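Local coordinates for protein probable acetyltransferase (Agrobacterium tumefaciens, PDB 2GE3) that probably transfers the acetyl group of acetyl coenzyme A, which it binds, to an acceptor substrate, as a member of the GNAT acetyltransferase family, at residues Phe49-Phe61 with Val69-Ala81. Residues are numbered along the deposited sequence; the frame is centred on the assembly and turned at random.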
ATOM      1  N   PHE A  49      13.685  -7.743   9.791  1.00 42.48           N
ATOM      2  CA  PHE A  49      13.085  -6.471   9.500  1.00 42.32           C
ATOM      3  C   PHE A  49      13.715  -5.378  10.423  1.00 41.96           C
ATOM      4  O   PHE A  49      14.059  -4.310   9.960  1.00 41.76           O
ATOM      5  CB  PHE A  49      11.562  -6.616   9.650  1.00 42.85           C
ATOM      6  CG  PHE A  49      10.847  -5.344  10.034  1.00 43.69           C
ATOM      7  CD1 PHE A  49      10.442  -5.123  11.334  1.00 45.63           C
ATOM      8  CD2 PHE A  49      10.554  -4.373   9.076  1.00 47.59           C
ATOM      9  CE1 PHE A  49       9.762  -3.942  11.704  1.00 47.44           C
ATOM     10  CE2 PHE A  49       9.866  -3.182   9.413  1.00 44.22           C
ATOM     11  CZ  PHE A  49       9.483  -2.966  10.735  1.00 46.79           C
ATOM     12  N   VAL A  50      13.919  -5.671  11.704  1.00 41.39           N
ATOM     13  CA  VAL A  50      14.584  -4.703  12.582  1.00 41.21           C
ATOM     14  C   VAL A  50      16.057  -4.461  12.268  1.00 41.09           C
ATOM     15  O   VAL A  50      16.489  -3.329  12.281  1.00 40.85           O
ATOM     16  CB  VAL A  50      14.389  -5.000  14.072  1.00 41.46           C
ATOM     17  CG1 VAL A  50      15.216  -4.049  14.899  1.00 40.24           C
ATOM     18  CG2 VAL A  50      12.919  -4.878  14.403  1.00 38.73           C
ATOM     19  N   LEU A  51      16.814  -5.520  11.965  1.00 42.27           N
ATOM     20  CA  LEU A  51      18.213  -5.375  11.482  1.00 41.64           C
ATOM     21  C   LEU A  51      18.302  -4.500  10.241  1.00 40.54           C
ATOM     22  O   LEU A  51      19.112  -3.619  10.208  1.00 39.82           O
ATOM     23  CB  LEU A  51      18.922  -6.737  11.304  1.00 42.02           C
ATOM     24  CG  LEU A  51      19.715  -7.307  12.533  1.00 43.54           C
ATOM     25  CD1 LEU A  51      19.391  -6.720  13.950  1.00 40.93           C
ATOM     26  CD2 LEU A  51      19.673  -8.841  12.532  1.00 40.52           C
ATOM     27  N   ASP A  52      17.433  -4.727   9.266  1.00 41.31           N
ATOM     28  CA  ASP A  52      17.351  -3.946   8.014  1.00 43.19           C
ATOM     29  C   ASP A  52      17.031  -2.443   8.213  1.00 43.80           C
ATOM     30  O   ASP A  52      17.635  -1.554   7.592  1.00 43.77           O
ATOM     31  CB  ASP A  52      16.241  -4.573   7.153  1.00 44.27           C
ATOM     32  CG  ASP A  52      16.222  -4.069   5.710  1.00 49.29           C
ATOM     33  OD1 ASP A  52      17.284  -4.023   5.034  1.00 55.47           O
ATOM     34  OD2 ASP A  52      15.115  -3.761   5.214  1.00 54.84           O
HETATM   35  N   MSE A  53      16.042  -2.162   9.051  1.00 43.55           N
HETATM   36  CA  MSE A  53      15.701  -0.802   9.392  1.00 44.90           C
HETATM   37  C   MSE A  53      16.881  -0.019  10.002  1.00 43.78           C
HETATM   38  O   MSE A  53      17.168   1.098   9.577  1.00 42.93           O
HETATM   39  CB  MSE A  53      14.545  -0.836  10.368  1.00 46.02           C
HETATM   40  CG  MSE A  53      13.353  -1.551   9.748  1.00 54.60           C
HETATM   41 SE   MSE A  53      12.143  -0.241   8.918  1.00 70.98          SE
HETATM   42  CE  MSE A  53      10.962  -0.006  10.582  1.00 63.53           C
ATOM     43  N   ILE A  54      17.540  -0.606  11.003  1.00 42.46           N
ATOM     44  CA  ILE A  54      18.694  -0.012  11.620  1.00 42.54           C
ATOM     45  C   ILE A  54      19.782   0.245  10.547  1.00 44.52           C
ATOM     46  O   ILE A  54      20.360   1.316  10.484  1.00 45.34           O
ATOM     47  CB  ILE A  54      19.232  -0.921  12.747  1.00 42.88           C
ATOM     48  CG1 ILE A  54      18.216  -0.971  13.894  1.00 41.03           C
ATOM     49  CG2 ILE A  54      20.627  -0.484  13.220  1.00 37.80           C
ATOM     50  CD1 ILE A  54      18.605  -1.939  15.018  1.00 41.42           C
ATOM     51  N   GLU A  55      20.005  -0.728   9.680  1.00 45.83           N
ATOM     52  CA  GLU A  55      21.136  -0.693   8.774  1.00 47.76           C
ATOM     53  C   GLU A  55      20.948   0.396   7.717  1.00 47.56           C
ATOM     54  O   GLU A  55      21.887   1.154   7.404  1.00 47.07           O
ATOM     55  CB  GLU A  55      21.403  -2.096   8.190  1.00 47.84           C
ATOM     56  CG  GLU A  55      22.443  -3.026   8.993  1.00 52.30           C
ATOM     57  CD  GLU A  55      22.481  -2.963  10.593  1.00 56.61           C
ATOM     58  OE1 GLU A  55      23.456  -2.301  11.081  1.00 55.38           O
ATOM     59  OE2 GLU A  55      21.630  -3.602  11.346  1.00 51.88           O
ATOM     60  N   ASN A  56      19.710   0.494   7.244  1.00 47.91           N
ATOM     61  CA  ASN A  56      19.269   1.489   6.271  1.00 48.92           C
ATOM     62  C   ASN A  56      18.679   2.770   6.853  1.00 49.68           C
ATOM     63  O   ASN A  56      18.051   3.565   6.133  1.00 49.95           O
ATOM     64  CB  ASN A  56      18.271   0.850   5.337  1.00 49.08           C
ATOM     65  CG  ASN A  56      18.845  -0.362   4.682  1.00 50.61           C
ATOM     66  OD1 ASN A  56      20.024  -0.362   4.296  1.00 51.34           O
ATOM     67  ND2 ASN A  56      18.064  -1.421   4.611  1.00 51.16           N
ATOM     68  N   ASP A  57      18.891   2.938   8.163  1.00 49.67           N
ATOM     69  CA  ASP A  57      18.670   4.182   8.861  1.00 48.99           C
ATOM     70  C   ASP A  57      17.190   4.672   8.924  1.00 48.10           C
ATOM     71  O   ASP A  57      16.962   5.873   9.156  1.00 46.64           O
ATOM     72  CB  ASP A  57      19.638   5.246   8.299  1.00 50.50           C
ATOM     73  CG  ASP A  57      19.908   6.370   9.288  1.00 54.48           C
ATOM     74  OD1 ASP A  57      20.254   6.064  10.457  1.00 57.51           O
ATOM     75  OD2 ASP A  57      19.754   7.569   8.910  1.00 58.40           O
ATOM     76  N   HIS A  58      16.221   3.743   8.753  1.00 46.59           N
ATOM     77  CA  HIS A  58      14.750   4.041   8.781  1.00 45.63           C
ATOM     78  C   HIS A  58      14.173   4.194  10.213  1.00 42.97           C
ATOM     79  O   HIS A  58      14.476   3.349  11.089  1.00 42.71           O
ATOM     80  CB  HIS A  58      13.959   2.972   8.058  1.00 45.94           C
ATOM     81  CG  HIS A  58      14.330   2.828   6.620  1.00 49.45           C
ATOM     82  ND1 HIS A  58      13.957   1.741   5.864  1.00 53.55           N
ATOM     83  CD2 HIS A  58      15.066   3.622   5.805  1.00 51.87           C
ATOM     84  CE1 HIS A  58      14.439   1.871   4.642  1.00 54.90           C
ATOM     85  NE2 HIS A  58      15.118   3.009   4.582  1.00 54.96           N
ATOM     86  N   PRO A  59      13.411   5.297  10.460  1.00 39.08           N
ATOM     87  CA  PRO A  59      13.056   5.745  11.837  1.00 36.90           C
ATOM     88  C   PRO A  59      12.242   4.670  12.556  1.00 36.35           C
ATOM     89  O   PRO A  59      11.270   4.164  11.989  1.00 35.33           O
ATOM     90  CB  PRO A  59      12.219   7.009  11.614  1.00 35.49           C
ATOM     91  CG  PRO A  59      12.376   7.368  10.178  1.00 37.35           C
ATOM     92  CD  PRO A  59      12.899   6.202   9.411  1.00 38.15           C
ATOM     93  N   GLN A  60      12.729   4.230  13.713  1.00 33.67           N
ATOM     94  CA  GLN A  60      12.077   3.213  14.437  1.00 34.34           C
ATOM     95  C   GLN A  60      12.415   3.382  15.906  1.00 33.08           C
ATOM     96  O   GLN A  60      13.558   3.263  16.301  1.00 31.66           O
ATOM     97  CB  GLN A  60      12.451   1.824  13.932  1.00 34.80           C
ATOM     98  CG  GLN A  60      11.747   0.677  14.690  1.00 36.51           C
ATOM     99  CD  GLN A  60      11.992  -0.678  13.956  1.00 39.99           C
ATOM    100  OE1 GLN A  60      13.117  -0.940  13.423  1.00 45.14           O
ATOM    101  NE2 GLN A  60      10.921  -1.489  13.851  1.00 40.82           N
ATOM    102  N   PHE A  61      11.401   3.687  16.707  1.00 32.59           N
ATOM    103  CA  PHE A  61      11.624   4.066  18.097  1.00 32.32           C
ATOM    104  C   PHE A  61      10.864   3.142  19.017  1.00 33.67           C
ATOM    105  O   PHE A  61       9.765   2.680  18.680  1.00 32.97           O
ATOM    106  CB  PHE A  61      11.168   5.535  18.296  1.00 32.22           C
ATOM    107  CG  PHE A  61      12.120   6.531  17.697  1.00 31.03           C
ATOM    108  CD1 PHE A  61      12.149   6.773  16.313  1.00 27.91           C
ATOM    109  CD2 PHE A  61      13.063   7.147  18.503  1.00 30.19           C
ATOM    110  CE1 PHE A  61      13.156   7.642  15.752  1.00 29.42           C
ATOM    111  CE2 PHE A  61      14.014   7.999  17.965  1.00 28.29           C
ATOM    112  CZ  PHE A  61      14.063   8.238  16.594  1.00 26.50           C
ATOM    113  N   VAL A  69      10.109  -3.303  26.223  1.00 36.06           N
ATOM    114  CA  VAL A  69       9.463  -2.502  25.161  1.00 34.50           C
ATOM    115  C   VAL A  69       7.961  -2.493  25.470  1.00 34.06           C
ATOM    116  O   VAL A  69       7.313  -3.543  25.491  1.00 32.83           O
ATOM    117  CB  VAL A  69       9.750  -2.988  23.655  1.00 34.86           C
ATOM    118  CG1 VAL A  69       8.819  -2.249  22.598  1.00 36.21           C
ATOM    119  CG2 VAL A  69      11.260  -2.819  23.241  1.00 34.12           C
ATOM    120  N   ILE A  70       7.424  -1.302  25.772  1.00 33.18           N
ATOM    121  CA  ILE A  70       5.986  -1.170  26.035  1.00 31.67           C
ATOM    122  C   ILE A  70       5.254  -0.402  24.900  1.00 29.66           C
ATOM    123  O   ILE A  70       4.040  -0.244  24.916  1.00 28.39           O
ATOM    124  CB  ILE A  70       5.726  -0.575  27.457  1.00 33.39           C
ATOM    125  CG1 ILE A  70       6.571   0.655  27.681  1.00 34.81           C
ATOM    126  CG2 ILE A  70       6.145  -1.518  28.578  1.00 32.29           C
ATOM    127  CD1 ILE A  70       5.787   1.885  27.817  1.00 36.13           C
ATOM    128  N   GLY A  71       5.998  -0.043  23.854  1.00 28.99           N
ATOM    129  CA  GLY A  71       5.446   0.729  22.783  1.00 29.68           C
ATOM    130  C   GLY A  71       6.491   0.941  21.714  1.00 29.71           C
ATOM    131  O   GLY A  71       7.637   0.800  21.998  1.00 28.75           O
ATOM    132  N   TRP A  72       6.041   1.270  20.490  1.00 28.22           N
ATOM    133  CA  TRP A  72       6.921   1.474  19.341  1.00 28.61           C
ATOM    134  C   TRP A  72       6.223   2.384  18.335  1.00 27.64           C
ATOM    135  O   TRP A  72       5.031   2.532  18.341  1.00 25.66           O
ATOM    136  CB  TRP A  72       7.274   0.163  18.671  1.00 27.30           C
ATOM    137  CG  TRP A  72       6.133  -0.401  17.868  1.00 29.85           C
ATOM    138  CD1 TRP A  72       5.913  -0.239  16.517  1.00 26.98           C
ATOM    139  CD2 TRP A  72       5.061  -1.208  18.365  1.00 25.51           C
ATOM    140  NE1 TRP A  72       4.814  -0.951  16.148  1.00 28.90           N
ATOM    141  CE2 TRP A  72       4.265  -1.546  17.264  1.00 29.58           C
ATOM    142  CE3 TRP A  72       4.732  -1.724  19.657  1.00 29.73           C
ATOM    143  CZ2 TRP A  72       3.084  -2.344  17.383  1.00 29.96           C
ATOM    144  CZ3 TRP A  72       3.551  -2.558  19.769  1.00 29.09           C
ATOM    145  CH2 TRP A  72       2.764  -2.826  18.655  1.00 29.05           C
ATOM    146  N   CYS A  73       7.012   3.005  17.485  1.00 29.94           N
ATOM    147  CA  CYS A  73       6.485   3.769  16.411  1.00 30.38           C
ATOM    148  C   CYS A  73       7.538   3.605  15.337  1.00 30.82           C
ATOM    149  O   CYS A  73       8.730   3.790  15.593  1.00 32.14           O
ATOM    150  CB  CYS A  73       6.267   5.242  16.871  1.00 28.93           C
ATOM    151  SG  CYS A  73       5.650   6.379  15.610  1.00 31.57           S
ATOM    152  N   ASP A  74       7.117   3.349  14.113  1.00 30.63           N
ATOM    153  CA  ASP A  74       8.095   3.210  13.072  1.00 32.57           C
ATOM    154  C   ASP A  74       7.636   3.706  11.690  1.00 33.06           C
ATOM    155  O   ASP A  74       6.439   3.846  11.411  1.00 30.72           O
ATOM    156  CB  ASP A  74       8.741   1.821  13.034  1.00 32.55           C
ATOM    157  CG  ASP A  74       7.747   0.663  12.830  1.00 38.55           C
ATOM    158  OD1 ASP A  74       6.697   0.818  12.137  1.00 44.54           O
ATOM    159  OD2 ASP A  74       8.070  -0.464  13.342  1.00 47.68           O
ATOM    160  N   ILE A  75       8.617   4.065  10.867  1.00 33.39           N
ATOM    161  CA  ILE A  75       8.283   4.588   9.535  1.00 34.43           C
ATOM    162  C   ILE A  75       9.022   3.713   8.497  1.00 36.67           C
ATOM    163  O   ILE A  75      10.260   3.652   8.523  1.00 37.07           O
ATOM    164  CB  ILE A  75       8.495   6.152   9.390  1.00 34.13           C
ATOM    165  CG1 ILE A  75       7.557   6.915  10.335  1.00 32.93           C
ATOM    166  CG2 ILE A  75       8.239   6.656   7.919  1.00 33.29           C
ATOM    167  CD1 ILE A  75       7.707   8.473  10.412  1.00 30.26           C
ATOM    168  N   ARG A  76       8.269   2.972   7.673  1.00 38.37           N
ATOM    169  CA  ARG A  76       8.860   2.248   6.538  1.00 41.76           C
ATOM    170  C   ARG A  76       8.842   3.081   5.237  1.00 40.73           C
ATOM    171  O   ARG A  76       7.766   3.450   4.708  1.00 37.54           O
ATOM    172  CB  ARG A  76       8.243   0.856   6.358  1.00 40.99           C
ATOM    173  CG  ARG A  76       6.732   0.836   5.890  1.00 49.58           C
ATOM    174  CD  ARG A  76       6.130  -0.616   5.806  1.00 50.70           C
ATOM    175  NE  ARG A  76       6.636  -1.292   7.013  1.00 64.41           N
ATOM    176  CZ  ARG A  76       6.012  -1.261   8.179  1.00 69.33           C
ATOM    177  NH1 ARG A  76       4.820  -0.633   8.257  1.00 71.20           N
ATOM    178  NH2 ARG A  76       6.572  -1.856   9.245  1.00 70.25           N
ATOM    179  N   ARG A  77      10.057   3.393   4.756  1.00 41.80           N
ATOM    180  CA  ARG A  77      10.302   3.949   3.410  1.00 42.83           C
ATOM    181  C   ARG A  77       9.744   3.089   2.245  1.00 43.72           C
ATOM    182  O   ARG A  77       9.996   1.894   2.198  1.00 41.59           O
ATOM    183  CB  ARG A  77      11.783   4.202   3.185  1.00 42.67           C
ATOM    184  CG  ARG A  77      12.024   5.312   2.162  1.00 44.81           C
ATOM    185  CD  ARG A  77      13.510   5.623   1.978  1.00 45.32           C
ATOM    186  NE  ARG A  77      13.728   6.653   0.982  1.00 48.48           N
ATOM    187  CZ  ARG A  77      14.904   6.865   0.370  1.00 55.32           C
ATOM    188  NH1 ARG A  77      15.961   6.095   0.647  1.00 55.37           N
ATOM    189  NH2 ARG A  77      15.050   7.846  -0.527  1.00 53.81           N
ATOM    190  N   GLN A  78       8.950   3.730   1.352  1.00 44.75           N
ATOM    191  CA  GLN A  78       8.437   3.116   0.108  1.00 46.10           C
ATOM    192  C   GLN A  78       9.636   2.710  -0.770  1.00 47.03           C
ATOM    193  O   GLN A  78      10.676   3.361  -0.782  1.00 46.18           O
ATOM    194  CB  GLN A  78       7.509   4.053  -0.684  1.00 45.06           C
ATOM    195  CG  GLN A  78       6.090   4.249  -0.129  1.00 47.57           C
ATOM    196  CD  GLN A  78       5.147   3.008  -0.253  1.00 53.43           C
ATOM    197  OE1 GLN A  78       4.561   2.582   0.751  1.00 52.92           O
ATOM    198  NE2 GLN A  78       5.010   2.418  -1.483  1.00 56.05           N
ATOM    199  N   ASP A  79       9.479   1.602  -1.484  1.00 49.60           N
ATOM    200  CA  ASP A  79      10.585   1.053  -2.259  1.00 51.78           C
ATOM    201  C   ASP A  79      10.733   1.695  -3.597  1.00 50.38           C
ATOM    202  O   ASP A  79      11.837   2.115  -3.958  1.00 49.77           O
ATOM    203  CB  ASP A  79      10.470  -0.463  -2.426  1.00 54.17           C
ATOM    204  CG  ASP A  79      11.488  -1.205  -1.552  1.00 60.74           C
ATOM    205  OD1 ASP A  79      11.358  -1.155  -0.280  1.00 64.74           O
ATOM    206  OD2 ASP A  79      12.431  -1.811  -2.154  1.00 68.55           O
ATOM    207  N   ARG A  80       9.631   1.799  -4.333  1.00 48.99           N
ATOM    208  CA  ARG A  80       9.803   2.300  -5.678  1.00 48.39           C
ATOM    209  C   ARG A  80      10.365   3.729  -5.752  1.00 46.16           C
ATOM    210  O   ARG A  80      10.136   4.562  -4.885  1.00 44.80           O
ATOM    211  CB  ARG A  80       8.599   2.046  -6.585  1.00 49.73           C
ATOM    212  CG  ARG A  80       7.267   2.369  -6.011  1.00 53.92           C
ATOM    213  CD  ARG A  80       6.218   2.187  -7.081  1.00 62.32           C
ATOM    214  NE  ARG A  80       6.482   1.013  -7.924  1.00 68.43           N
ATOM    215  CZ  ARG A  80       5.832  -0.160  -7.835  1.00 71.54           C
ATOM    216  NH1 ARG A  80       4.851  -0.338  -6.956  1.00 71.45           N
ATOM    217  NH2 ARG A  80       6.148  -1.170  -8.646  1.00 72.89           N
ATOM    218  N   ALA A  81      11.139   3.977  -6.806  1.00 43.32           N
ATOM    219  CA  ALA A  81      11.836   5.224  -6.944  1.00 41.31           C
ATOM    220  C   ALA A  81      10.880   6.427  -6.977  1.00 40.20           C
ATOM    221  O   ALA A  81      11.255   7.476  -6.448  1.00 40.64           O
ATOM    222  CB  ALA A  81      12.698   5.209  -8.193  1.00 41.04           C
TER
HETATM  223  O   HOH W   1      16.550   4.005   2.230  1.00 49.70           O
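F61 and C73 form a hydrogen-bonded antiparallel pair that anchors strand 60-65 to strand 68-77: F61 N donates to C73 O over 2.9 Å, and C73 N returns a bond to F61 O. Two residues further along each segment, I75 N donates to P59 O at 2.9 Å, so the pairing extends into the loop before the strand. Between these bonds Q60 and D74 make a non-hydrogen-bonded pair whose side chains run alongside each other. The Q60 chain is extended, with CG anti to the backbone N (chi1 -179°), which carries NE2 to 3.1 Å from D74 OD2 in a weak, bent bond. The same OD2 lies at the edge of the F49 ring, 3.9 Å from CZ, and the selenomethionine methyl M53 CE rests on D74 CB. The F49 ring, through CE2 and CZ, meets the R76 guanidinium at its edge, the planes 34° apart.

At the far end R77 CB makes a CH-pi contact over one face of the H58 imidazole, 4.0 Å from its centroid, while N56 CB covers the opposite face. A water joins H58 NE2 to R77 NH1; R77 NE is held by A84 O. A Schellman motif at D57 ends helix 43-55 and leads into strand 60-65, first of the antiparallel hairpin 60-65/68-77 in the mixed GNAT sheet. Between the segments, three main-chain bonds are thus the firm direct polar links; the Q60-D74 bond is weak, and R76, in a long, purely electrostatic contact, may steady the D74 charge beside F49 and M53.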